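Local coordinates for DUF4875 domain-containing protein (Desulfovibrio piger, PDB 4LG3), which is of unknown function but belongs to the DUF4875 family, placed in the CamS-like clan, at residues 13-18 and 25-30; 95-100 and 113-118; 119-124 and 170-175; 128-133 and 158-163. All blocks are in the same frame, centred on the assembly; numbering follows the deposited sequence.

Overall arrangement
Contacts 1 and 2 are both antiparallel strand pairings in one mixed sheet, their centres about 14 Å apart and their nearest atoms about 5 Å apart, with strand 75-81 between them. Contact 3 takes over where strand 113-118 ends: one loop follows that strand directly and the other leads into its partner strand 175-176, A118 N lying 2.8 Å from E175 O, a probable hydrogen bond. Contact 4, about 17 Å from contact 3 (centre to centre), falls in the chain between the two segments of contact 3 and touches it through L123 and Q131. It stands about 32 Å from the centres of contacts 1 and 2. A sulfate, probably from the crystallisation liquor, sits at contact 2; no active site is known.

Contact 1 (13-18 and 25-30); sequences TKESPY and LRYNVR
R30 meets K14 and T13 at one end of this antiparallel pairing, and Y18 meets R26 at the other. R30 N donates to K14 O (2.9 Å), while R30 O takes the N-H of T13 at 2.8 Å and, weakly, that of K14, so two residues face one in a classic beta bulge. R30 CB rests 4.0 Å from K14 CB; beyond it the chain bends (chi3 81°) and leads away to a salt bridge with D81. Y18 exchanges backbone bonds with R26, whose CB packs on Y18 CB at 4.1 Å, near the edge of the tyrosine ring. The strands are the arms of the beta hairpin 10-18/26-36, and strand 26-36 also pairs with strand 75-81. On the face shared with E15 and P17, the Y27 ring lies back toward strand 14-18, with S16 N over one face, and its hydroxyl donates to E15 OE1 (2.6 Å). That oxygen is met on its anti side, somewhat out of the carboxylate plane. E15 OE2 bonds Y67 of helix 53-71, so both carboxylate oxygens are engaged. On the opposite face S16 OG touches two waters: one, 2.8 Å from it, donates to N28 O, and the other accepts from N28 ND2.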
# COMPACT_ATOMS: atom_id res chain seq x y z
N THR A 13 -0.17 8.25 5.51
CA THR A 13 -0.01 9.30 4.48
C THR A 13 -1.35 9.94 4.21
O THR A 13 -1.43 11.00 3.57
CB THR A 13 0.58 8.72 3.17
OG1 THR A 13 -0.29 7.72 2.67
CG2 THR A 13 1.99 8.18 3.32
N LYS A 14 -2.42 9.26 4.64
CA LYS A 14 -3.80 9.68 4.43
C LYS A 14 -4.71 8.98 5.42
O LYS A 14 -4.58 7.78 5.63
CB LYS A 14 -4.25 9.38 2.98
CG LYS A 14 -5.54 10.09 2.59
CD LYS A 14 -5.92 9.77 1.17
CE LYS A 14 -7.18 10.50 0.78
NZ LYS A 14 -7.33 10.46 -0.70
N GLU A 15 -5.67 9.74 5.99
CA GLU A 15 -6.67 9.29 6.97
C GLU A 15 -7.97 10.00 6.73
O GLU A 15 -7.98 11.24 6.61
CB GLU A 15 -6.20 9.60 8.40
CG GLU A 15 -5.08 8.73 8.93
CD GLU A 15 -4.68 9.08 10.35
OE1 GLU A 15 -5.49 9.72 11.06
OE2 GLU A 15 -3.57 8.70 10.76
N SER A 16 -9.08 9.27 6.63
CA SER A 16 -10.38 9.95 6.44
C SER A 16 -11.54 9.10 6.93
O SER A 16 -11.57 7.90 6.68
CB SER A 16 -10.61 10.36 4.98
OG SER A 16 -10.33 9.32 4.07
N PRO A 17 -12.50 9.73 7.62
CA PRO A 17 -13.69 8.99 8.04
C PRO A 17 -14.75 8.92 6.94
O PRO A 17 -14.78 9.75 6.03
CB PRO A 17 -14.22 9.82 9.20
CG PRO A 17 -13.87 11.23 8.82
CD PRO A 17 -12.59 11.15 8.00
N TYR A 18 -15.64 7.92 7.06
CA TYR A 18 -16.80 7.72 6.21
C TYR A 18 -17.96 7.32 7.12
O TYR A 18 -17.89 6.31 7.82
CB TYR A 18 -16.56 6.71 5.09
CG TYR A 18 -17.81 6.40 4.30
CD1 TYR A 18 -18.36 7.32 3.41
CD2 TYR A 18 -18.49 5.19 4.48
CE1 TYR A 18 -19.53 7.05 2.71
CE2 TYR A 18 -19.66 4.91 3.79
CZ TYR A 18 -20.17 5.83 2.89
OH TYR A 18 -21.32 5.53 2.21
N LEU A 25 -19.20 4.18 11.97
CA LEU A 25 -18.08 4.96 11.48
C LEU A 25 -17.02 4.05 10.86
O LEU A 25 -16.53 3.12 11.50
CB LEU A 25 -17.46 5.81 12.62
CG LEU A 25 -16.12 6.55 12.31
CD1 LEU A 25 -16.35 7.82 11.54
CD2 LEU A 25 -15.37 6.89 13.59
N ARG A 26 -16.65 4.37 9.61
CA ARG A 26 -15.58 3.72 8.88
C ARG A 26 -14.35 4.66 8.86
O ARG A 26 -14.51 5.87 8.70
CB ARG A 26 -16.03 3.37 7.47
CG ARG A 26 -14.99 2.62 6.67
CD ARG A 26 -15.53 2.20 5.32
NE ARG A 26 -14.49 1.52 4.55
CZ ARG A 26 -14.71 0.67 3.56
NH1 ARG A 26 -15.95 0.40 3.18
NH2 ARG A 26 -13.70 0.08 2.95
N TYR A 27 -13.15 4.12 9.05
CA TYR A 27 -11.96 4.95 9.00
C TYR A 27 -11.03 4.35 7.99
O TYR A 27 -10.64 3.19 8.11
CB TYR A 27 -11.33 5.09 10.37
CG TYR A 27 -10.48 6.33 10.53
CD1 TYR A 27 -11.07 7.59 10.68
CD2 TYR A 27 -9.10 6.25 10.61
CE1 TYR A 27 -10.29 8.73 10.85
CE2 TYR A 27 -8.32 7.38 10.79
CZ TYR A 27 -8.92 8.63 10.92
OH TYR A 27 -8.13 9.74 11.14
N ASN A 28 -10.74 5.11 6.92
CA ASN A 28 -9.88 4.63 5.83
C ASN A 28 -8.53 5.26 5.96
O ASN A 28 -8.41 6.48 6.13
CB ASN A 28 -10.49 4.89 4.46
CG ASN A 28 -11.88 4.33 4.32
OD1 ASN A 28 -12.11 3.14 4.49
ND2 ASN A 28 -12.84 5.19 4.03
N VAL A 29 -7.48 4.41 5.94
CA VAL A 29 -6.11 4.87 6.13
C VAL A 29 -5.17 4.28 5.09
O VAL A 29 -5.21 3.08 4.81
CB VAL A 29 -5.60 4.55 7.58
CG1 VAL A 29 -4.22 5.16 7.83
CG2 VAL A 29 -6.58 5.03 8.65
N ARG A 30 -4.27 5.13 4.57
CA ARG A 30 -3.16 4.74 3.68
C ARG A 30 -1.90 4.87 4.48
O ARG A 30 -1.67 5.91 5.12
CB ARG A 30 -3.10 5.59 2.42
CG ARG A 30 -4.37 5.57 1.58
CD ARG A 30 -4.06 6.06 0.18
NE ARG A 30 -3.46 4.99 -0.64
CZ ARG A 30 -4.13 4.27 -1.54
NH1 ARG A 30 -5.42 4.51 -1.76
NH2 ARG A 30 -3.51 3.34 -2.24
O HOH W 1 -8.01 7.95 3.47
O HOH W 2 -12.74 7.87 3.23

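Contact 2 (95-100 and 113-118); sequences TATYAP and WNTLQA. With SO4 (sulfate ion), chain D.
T95 and T97 pair with Q117 and N114 in two antiparallel hydrogen-bonded pairs, and the register slips by one residue between them: a beta bulge in the mixed sheet, with T115 and L116 set against A96. Backbone bonds run both ways in each pair, among them T97 N to N114 O at 2.9 Å. Side-chain hydrogen bonds gather on T95 OG1, held between the backbone N and carbonyl carbon (chi1 65°). It donates to T115 O at 2.8 Å, within the bulge, and accepts the Q117 amide, whose NE2 lies 3.0 Å away with OG1 in the amide plane; the two bonds fix its rotation. T97 OG1 turns to S77 instead. Apolar contacts lie on the other face, where A96 CB touches both L116 CD2 and, at the indole edge, W113 CZ3. Aromatic contact dominates there: the Y98 ring and the six-membered ring of W113 form an offset stack, centroids 4.3 Å apart and planes at 14°, with Y98 CB also over the indole face. P100 CD covers the opposite face of Y98. Both rings present donors to one sulfate: Y98 OH to O2 at 2.7 Å, and W113 NE1 to O3 at 2.9 Å, nearly straight at 171°.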
# COMPACT_ATOMS: atom_id res chain seq x y z
N THR A 95 -3.37 -4.94 2.01
CA THR A 95 -4.66 -4.38 2.43
C THR A 95 -5.30 -5.25 3.49
O THR A 95 -5.09 -6.46 3.51
CB THR A 95 -5.69 -4.23 1.25
OG1 THR A 95 -6.05 -5.52 0.74
CG2 THR A 95 -5.23 -3.34 0.14
N ALA A 96 -6.18 -4.63 4.32
CA ALA A 96 -6.97 -5.30 5.35
C ALA A 96 -8.09 -4.40 5.82
O ALA A 96 -7.89 -3.21 6.06
CB ALA A 96 -6.08 -5.71 6.53
N THR A 97 -9.29 -4.99 5.96
CA THR A 97 -10.45 -4.33 6.52
C THR A 97 -10.83 -5.10 7.81
O THR A 97 -10.92 -6.32 7.81
CB THR A 97 -11.57 -4.18 5.48
OG1 THR A 97 -11.10 -3.37 4.38
CG2 THR A 97 -12.82 -3.55 6.09
N TYR A 98 -10.99 -4.37 8.89
CA TYR A 98 -11.28 -4.84 10.23
C TYR A 98 -12.57 -4.24 10.79
O TYR A 98 -12.71 -3.01 10.83
CB TYR A 98 -10.10 -4.46 11.13
CG TYR A 98 -10.19 -4.90 12.58
CD1 TYR A 98 -10.70 -6.16 12.93
CD2 TYR A 98 -9.67 -4.10 13.60
CE1 TYR A 98 -10.71 -6.59 14.25
CE2 TYR A 98 -9.68 -4.53 14.93
CZ TYR A 98 -10.22 -5.77 15.25
OH TYR A 98 -10.24 -6.22 16.55
N ALA A 99 -13.50 -5.10 11.21
CA ALA A 99 -14.78 -4.78 11.85
C ALA A 99 -14.80 -5.50 13.21
O ALA A 99 -15.26 -6.64 13.27
CB ALA A 99 -15.94 -5.19 10.97
N PRO A 100 -14.23 -4.88 14.29
CA PRO A 100 -14.13 -5.58 15.59
C PRO A 100 -15.40 -6.30 16.09
O PRO A 100 -15.28 -7.35 16.71
CB PRO A 100 -13.72 -4.47 16.58
CG PRO A 100 -13.11 -3.42 15.77
CD PRO A 100 -13.59 -3.56 14.34
N TRP A 113 -12.68 -9.76 9.65
CA TRP A 113 -11.59 -9.43 8.72
C TRP A 113 -11.99 -9.75 7.28
O TRP A 113 -12.62 -10.78 7.02
CB TRP A 113 -10.29 -10.17 9.11
CG TRP A 113 -9.69 -9.68 10.40
CD1 TRP A 113 -9.91 -10.19 11.65
CD2 TRP A 113 -8.77 -8.59 10.57
NE1 TRP A 113 -9.19 -9.49 12.59
CE2 TRP A 113 -8.47 -8.51 11.95
CE3 TRP A 113 -8.18 -7.67 9.69
CZ2 TRP A 113 -7.61 -7.54 12.47
CZ3 TRP A 113 -7.32 -6.71 10.21
CH2 TRP A 113 -7.05 -6.64 11.58
N ASN A 114 -11.65 -8.85 6.36
CA ASN A 114 -11.94 -9.01 4.94
C ASN A 114 -10.95 -8.22 4.11
O ASN A 114 -10.22 -7.38 4.66
CB ASN A 114 -13.36 -8.53 4.62
CG ASN A 114 -14.01 -9.25 3.46
OD1 ASN A 114 -13.36 -9.88 2.61
ND2 ASN A 114 -15.33 -9.16 3.39
N THR A 115 -10.90 -8.49 2.79
CA THR A 115 -10.08 -7.80 1.80
C THR A 115 -8.63 -7.92 2.22
O THR A 115 -7.88 -6.94 2.29
CB THR A 115 -10.56 -6.32 1.61
OG1 THR A 115 -11.98 -6.27 1.62
CG2 THR A 115 -10.05 -5.70 0.31
N LEU A 116 -8.25 -9.17 2.53
CA LEU A 116 -6.92 -9.49 3.01
C LEU A 116 -6.02 -9.73 1.83
O LEU A 116 -6.22 -10.68 1.11
CB LEU A 116 -6.97 -10.70 3.95
CG LEU A 116 -7.91 -10.58 5.16
CD1 LEU A 116 -7.95 -11.90 5.96
CD2 LEU A 116 -7.56 -9.36 6.03
N GLN A 117 -5.09 -8.80 1.58
CA GLN A 117 -4.16 -8.91 0.46
C GLN A 117 -2.78 -8.54 0.87
O GLN A 117 -2.61 -7.71 1.75
CB GLN A 117 -4.56 -8.05 -0.75
CG GLN A 117 -5.90 -8.35 -1.35
CD GLN A 117 -6.18 -7.39 -2.48
OE1 GLN A 117 -6.14 -7.75 -3.65
NE2 GLN A 117 -6.47 -6.12 -2.14
N ALA A 118 -1.79 -9.17 0.27
CA ALA A 118 -0.38 -8.87 0.48
C ALA A 118 0.42 -9.37 -0.71
O ALA A 118 0.09 -10.42 -1.26
CB ALA A 118 0.14 -9.47 1.79
S SO4 D . -10.01 -10.12 16.63
O1 SO4 D . -9.08 -10.16 17.77
O2 SO4 D . -10.74 -8.85 16.68
O3 SO4 D . -9.25 -10.28 15.38
O4 SO4 D . -10.97 -11.22 16.74

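Contact 3 (119-124 and 170-175); sequences TPRGLT and NPVFPE
The loops 119-124 and 170-175 run in opposing senses without a hydrogen bond between them, closest where the CA atoms of T119 and P174 come within 4.0 Å and spreading to 8.0 Å between those of L123 and P171. V172 is the wedge, its two methyl groups going to different neighbours. CG1, anti to the backbone N (chi1 169°), presses on the P120 ring at CD (3.4 Å) and on T119 CB, the proline and valine side chains sliding past each other in opposite directions. CG2 sits over one face of the R121 guanidinium, toward its rim, 3.4 Å from NH2. Within its own segment that flat group is steadied by the bond from R121 NH1 to G122 O (2.9 Å), the oxygen tilted from the guanidinium plane, and NH1 also forms a salt bridge with E127 of helix 125-137. T124 is the N-cap of that helix, and its N donates to the E127 side chain, consistent with a capping box. At the narrow end, T119 CG2 packs on P174 CA at 3.6 Å, while its single hydroxyl proton has both R121 O and L93 O within reach. At the wide end L123 crosses P171 at about a right angle, CD2 meeting the proline CG at 3.8 Å. E175, past the prolines, is salt-bridged to K53. The contact thus joins two irregular loops beside the sheet, one running from strand 113-118 to helix 125-137, the other leading into the short strand 175-176, which pairs with 113-118.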
# COMPACT_ATOMS: atom_id res chain seq x y z
N THR A 119 1.41 -8.59 -1.14
CA THR A 119 2.29 -8.98 -2.24
C THR A 119 3.27 -10.05 -1.70
O THR A 119 3.56 -10.05 -0.49
CB THR A 119 3.02 -7.74 -2.81
OG1 THR A 119 3.63 -7.02 -1.75
CG2 THR A 119 2.12 -6.83 -3.61
N PRO A 120 3.85 -10.94 -2.54
CA PRO A 120 4.79 -11.95 -1.98
C PRO A 120 6.05 -11.35 -1.34
O PRO A 120 6.72 -12.04 -0.58
CB PRO A 120 5.13 -12.84 -3.17
CG PRO A 120 4.70 -12.08 -4.39
CD PRO A 120 3.62 -11.14 -3.98
N ARG A 121 6.36 -10.08 -1.63
CA ARG A 121 7.52 -9.30 -1.13
C ARG A 121 7.30 -7.81 -1.35
O ARG A 121 6.41 -7.44 -2.12
CB ARG A 121 8.80 -9.72 -1.87
CG ARG A 121 8.75 -9.54 -3.39
CD ARG A 121 10.13 -9.51 -4.01
NE ARG A 121 10.10 -9.36 -5.47
CZ ARG A 121 10.28 -8.22 -6.12
NH1 ARG A 121 10.49 -7.09 -5.46
NH2 ARG A 121 10.26 -8.19 -7.44
N GLY A 122 8.16 -6.99 -0.75
CA GLY A 122 8.18 -5.55 -1.00
C GLY A 122 9.01 -5.25 -2.24
O GLY A 122 9.37 -6.17 -2.98
N LEU A 123 9.37 -3.99 -2.48
CA LEU A 123 10.09 -3.65 -3.72
C LEU A 123 11.53 -3.22 -3.48
O LEU A 123 11.87 -2.73 -2.41
CB LEU A 123 9.33 -2.54 -4.50
CG LEU A 123 7.78 -2.68 -4.72
CD1 LEU A 123 7.27 -1.60 -5.64
CD2 LEU A 123 7.39 -4.05 -5.30
N THR A 124 12.37 -3.40 -4.51
CA THR A 124 13.78 -3.00 -4.46
C THR A 124 13.87 -1.49 -4.63
O THR A 124 12.94 -0.87 -5.15
CB THR A 124 14.62 -3.72 -5.55
OG1 THR A 124 14.19 -3.28 -6.84
CG2 THR A 124 14.53 -5.22 -5.48
N ASN A 170 3.98 -1.69 -11.77
CA ASN A 170 3.62 -2.76 -10.85
C ASN A 170 4.46 -4.04 -11.13
O ASN A 170 4.03 -4.91 -11.90
CB ASN A 170 2.10 -3.03 -10.93
CG ASN A 170 1.46 -3.34 -9.60
OD1 ASN A 170 2.06 -3.93 -8.69
ND2 ASN A 170 0.20 -2.95 -9.47
N PRO A 171 5.66 -4.16 -10.49
CA PRO A 171 6.49 -5.36 -10.70
C PRO A 171 5.96 -6.59 -9.98
O PRO A 171 6.43 -7.68 -10.25
CB PRO A 171 7.85 -4.96 -10.09
CG PRO A 171 7.57 -3.92 -9.12
CD PRO A 171 6.30 -3.22 -9.54
N VAL A 172 5.04 -6.42 -9.02
CA VAL A 172 4.53 -7.50 -8.16
C VAL A 172 3.11 -7.14 -7.73
O VAL A 172 2.92 -6.21 -6.94
CB VAL A 172 5.46 -7.74 -6.91
CG1 VAL A 172 4.80 -8.65 -5.90
CG2 VAL A 172 6.82 -8.30 -7.29
N PHE A 173 2.15 -7.93 -8.18
CA PHE A 173 0.73 -7.80 -7.86
C PHE A 173 0.40 -8.42 -6.48
O PHE A 173 1.02 -9.41 -6.06
CB PHE A 173 -0.14 -8.46 -8.97
CG PHE A 173 -0.33 -7.58 -10.19
CD1 PHE A 173 -0.99 -6.35 -10.09
CD2 PHE A 173 0.15 -7.98 -11.43
CE1 PHE A 173 -1.15 -5.53 -11.21
CE2 PHE A 173 -0.00 -7.15 -12.55
CZ PHE A 173 -0.65 -5.92 -12.44
N PRO A 174 -0.64 -7.89 -5.79
CA PRO A 174 -1.01 -8.47 -4.49
C PRO A 174 -1.67 -9.82 -4.66
O PRO A 174 -2.14 -10.16 -5.73
CB PRO A 174 -1.99 -7.42 -3.91
CG PRO A 174 -1.78 -6.17 -4.75
CD PRO A 174 -1.48 -6.72 -6.11
N GLU A 175 -1.64 -10.61 -3.60
CA GLU A 175 -2.29 -11.91 -3.52
C GLU A 175 -3.19 -11.91 -2.30
O GLU A 175 -2.85 -11.20 -1.36
CB GLU A 175 -1.26 -13.06 -3.31
CG GLU A 175 -0.14 -13.20 -4.31
CD GLU A 175 0.79 -14.34 -3.93
OE1 GLU A 175 0.84 -14.70 -2.74
OE2 GLU A 175 1.43 -14.90 -4.85

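Contact 4 (128-133 and 158-163); sequences LKIQCL and KKLKIP
L160 pushes into the side of helix 125-137, and the close part of the contact is built round it. Its CD1 lies 3.7 Å from I130 CG1, and its CG meets L133 CD1 at 3.8 Å, the two leucines reaching toward each other tip to tip. With CG anti to its carbonyl carbon (chi1 -65°), L133 aims CD1 at L160 and CD2 at K159. I130 and I162 also meet end to end, CD1 to CD1 at 3.8 Å. This is apolar packing, with no hydrogen bond across it, of the middle of helix 125-137 against the last turn of helix 149-160 and the residues just after it, the two helices being linked in the chain by the small hairpin of strands 142-143 and 146-147. Helix 149-160 ends at L160; K161, with positive phi (56°), turns the backbone, and I162 then points back toward I130. V167 touches both isoleucines and extends the apolar patch. The solvent side is looser and carries charge. K129, bent at chi2 and chi3, offers L160 CD2 just its CG, at 4.2 Å. K159 passes obliquely over L133, with NZ 3.8 Å from L133 CD2, and also touches M137. The ammonium groups of K129 and K159 end 5.6 Å apart, NZ to NZ, where their like charges would probably repel mildly. Away from this seam, on another side of helix 125-137, Q131 is hydrogen-bonded to S82, T91 and the backbone of L169.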
# COMPACT_ATOMS: atom_id res chain seq x y z
N LEU A 128 11.33 0.91 -6.86
CA LEU A 128 10.74 2.10 -6.24
C LEU A 128 11.10 3.37 -6.99
O LEU A 128 10.24 4.25 -7.15
CB LEU A 128 11.18 2.19 -4.77
CG LEU A 128 10.58 1.16 -3.80
CD1 LEU A 128 11.31 1.17 -2.49
CD2 LEU A 128 9.10 1.38 -3.59
N LYS A 129 12.33 3.46 -7.50
CA LYS A 129 12.80 4.58 -8.31
C LYS A 129 12.05 4.59 -9.65
O LYS A 129 11.66 5.67 -10.10
CB LYS A 129 14.34 4.49 -8.54
CG LYS A 129 14.96 5.65 -9.34
CD LYS A 129 15.23 6.89 -8.48
CE LYS A 129 14.94 8.19 -9.22
NZ LYS A 129 14.73 9.32 -8.28
N ILE A 130 11.82 3.41 -10.26
CA ILE A 130 11.11 3.30 -11.55
C ILE A 130 9.68 3.85 -11.37
O ILE A 130 9.22 4.63 -12.23
CB ILE A 130 11.14 1.84 -12.12
CG1 ILE A 130 12.56 1.44 -12.57
CG2 ILE A 130 10.17 1.67 -13.30
CD1 ILE A 130 12.73 -0.06 -12.88
N GLN A 131 9.02 3.47 -10.24
CA GLN A 131 7.66 3.90 -9.85
C GLN A 131 7.57 5.41 -9.68
O GLN A 131 6.61 6.02 -10.13
CB GLN A 131 7.24 3.26 -8.52
CG GLN A 131 6.90 1.80 -8.64
CD GLN A 131 6.19 1.34 -7.41
OE1 GLN A 131 6.43 1.82 -6.30
NE2 GLN A 131 5.30 0.40 -7.59
N CYS A 132 8.59 5.98 -9.05
CA CYS A 132 8.72 7.41 -8.82
C CYS A 132 8.86 8.16 -10.17
O CYS A 132 8.16 9.15 -10.39
CB CYS A 132 9.89 7.70 -7.89
SG CYS A 132 10.10 9.46 -7.50
N LEU A 133 9.73 7.65 -11.09
CA LEU A 133 9.91 8.23 -12.41
C LEU A 133 8.64 8.10 -13.23
O LEU A 133 8.22 9.09 -13.81
CB LEU A 133 11.09 7.60 -13.15
CG LEU A 133 12.49 7.82 -12.56
CD1 LEU A 133 13.55 7.19 -13.44
CD2 LEU A 133 12.79 9.29 -12.35
N LYS A 158 16.38 4.71 -20.68
CA LYS A 158 17.47 5.58 -21.14
C LYS A 158 18.06 6.39 -19.99
O LYS A 158 19.27 6.62 -19.96
CB LYS A 158 16.98 6.53 -22.25
CG LYS A 158 18.12 7.08 -23.10
CD LYS A 158 17.62 7.71 -24.38
CE LYS A 158 18.67 7.64 -25.47
NZ LYS A 158 18.11 7.95 -26.82
N LYS A 159 17.22 6.82 -19.05
CA LYS A 159 17.63 7.62 -17.90
C LYS A 159 18.40 6.77 -16.87
O LYS A 159 19.42 7.22 -16.35
CB LYS A 159 16.38 8.25 -17.25
CG LYS A 159 16.66 9.58 -16.56
CD LYS A 159 15.78 9.80 -15.34
CE LYS A 159 15.92 11.22 -14.83
NZ LYS A 159 15.88 11.28 -13.35
N LEU A 160 17.92 5.56 -16.58
CA LEU A 160 18.51 4.67 -15.58
C LEU A 160 19.54 3.72 -16.18
O LEU A 160 20.19 2.99 -15.43
CB LEU A 160 17.41 3.87 -14.86
CG LEU A 160 16.38 4.66 -14.07
CD1 LEU A 160 15.30 3.76 -13.54
CD2 LEU A 160 17.02 5.45 -12.94
N LYS A 161 19.69 3.74 -17.51
CA LYS A 161 20.64 2.91 -18.26
C LYS A 161 20.41 1.41 -17.94
O LYS A 161 21.34 0.65 -17.66
CB LYS A 161 22.10 3.38 -18.01
CG LYS A 161 22.31 4.86 -18.34
CD LYS A 161 23.62 5.42 -17.80
CE LYS A 161 23.77 6.89 -18.11
NZ LYS A 161 22.93 7.75 -17.21
N ILE A 162 19.13 1.00 -18.00
CA ILE A 162 18.64 -0.36 -17.76
C ILE A 162 17.74 -0.80 -18.95
O ILE A 162 17.27 0.07 -19.68
CB ILE A 162 17.88 -0.46 -16.39
CG1 ILE A 162 16.63 0.44 -16.34
CG2 ILE A 162 18.81 -0.23 -15.19
CD1 ILE A 162 15.54 -0.03 -15.38
N PRO A 163 17.45 -2.12 -19.17
CA PRO A 163 16.54 -2.47 -20.29
C PRO A 163 15.09 -2.10 -19.97
O PRO A 163 14.67 -2.17 -18.82
CB PRO A 163 16.71 -3.99 -20.43
CG PRO A 163 17.17 -4.45 -19.09
CD PRO A 163 17.92 -3.32 -18.44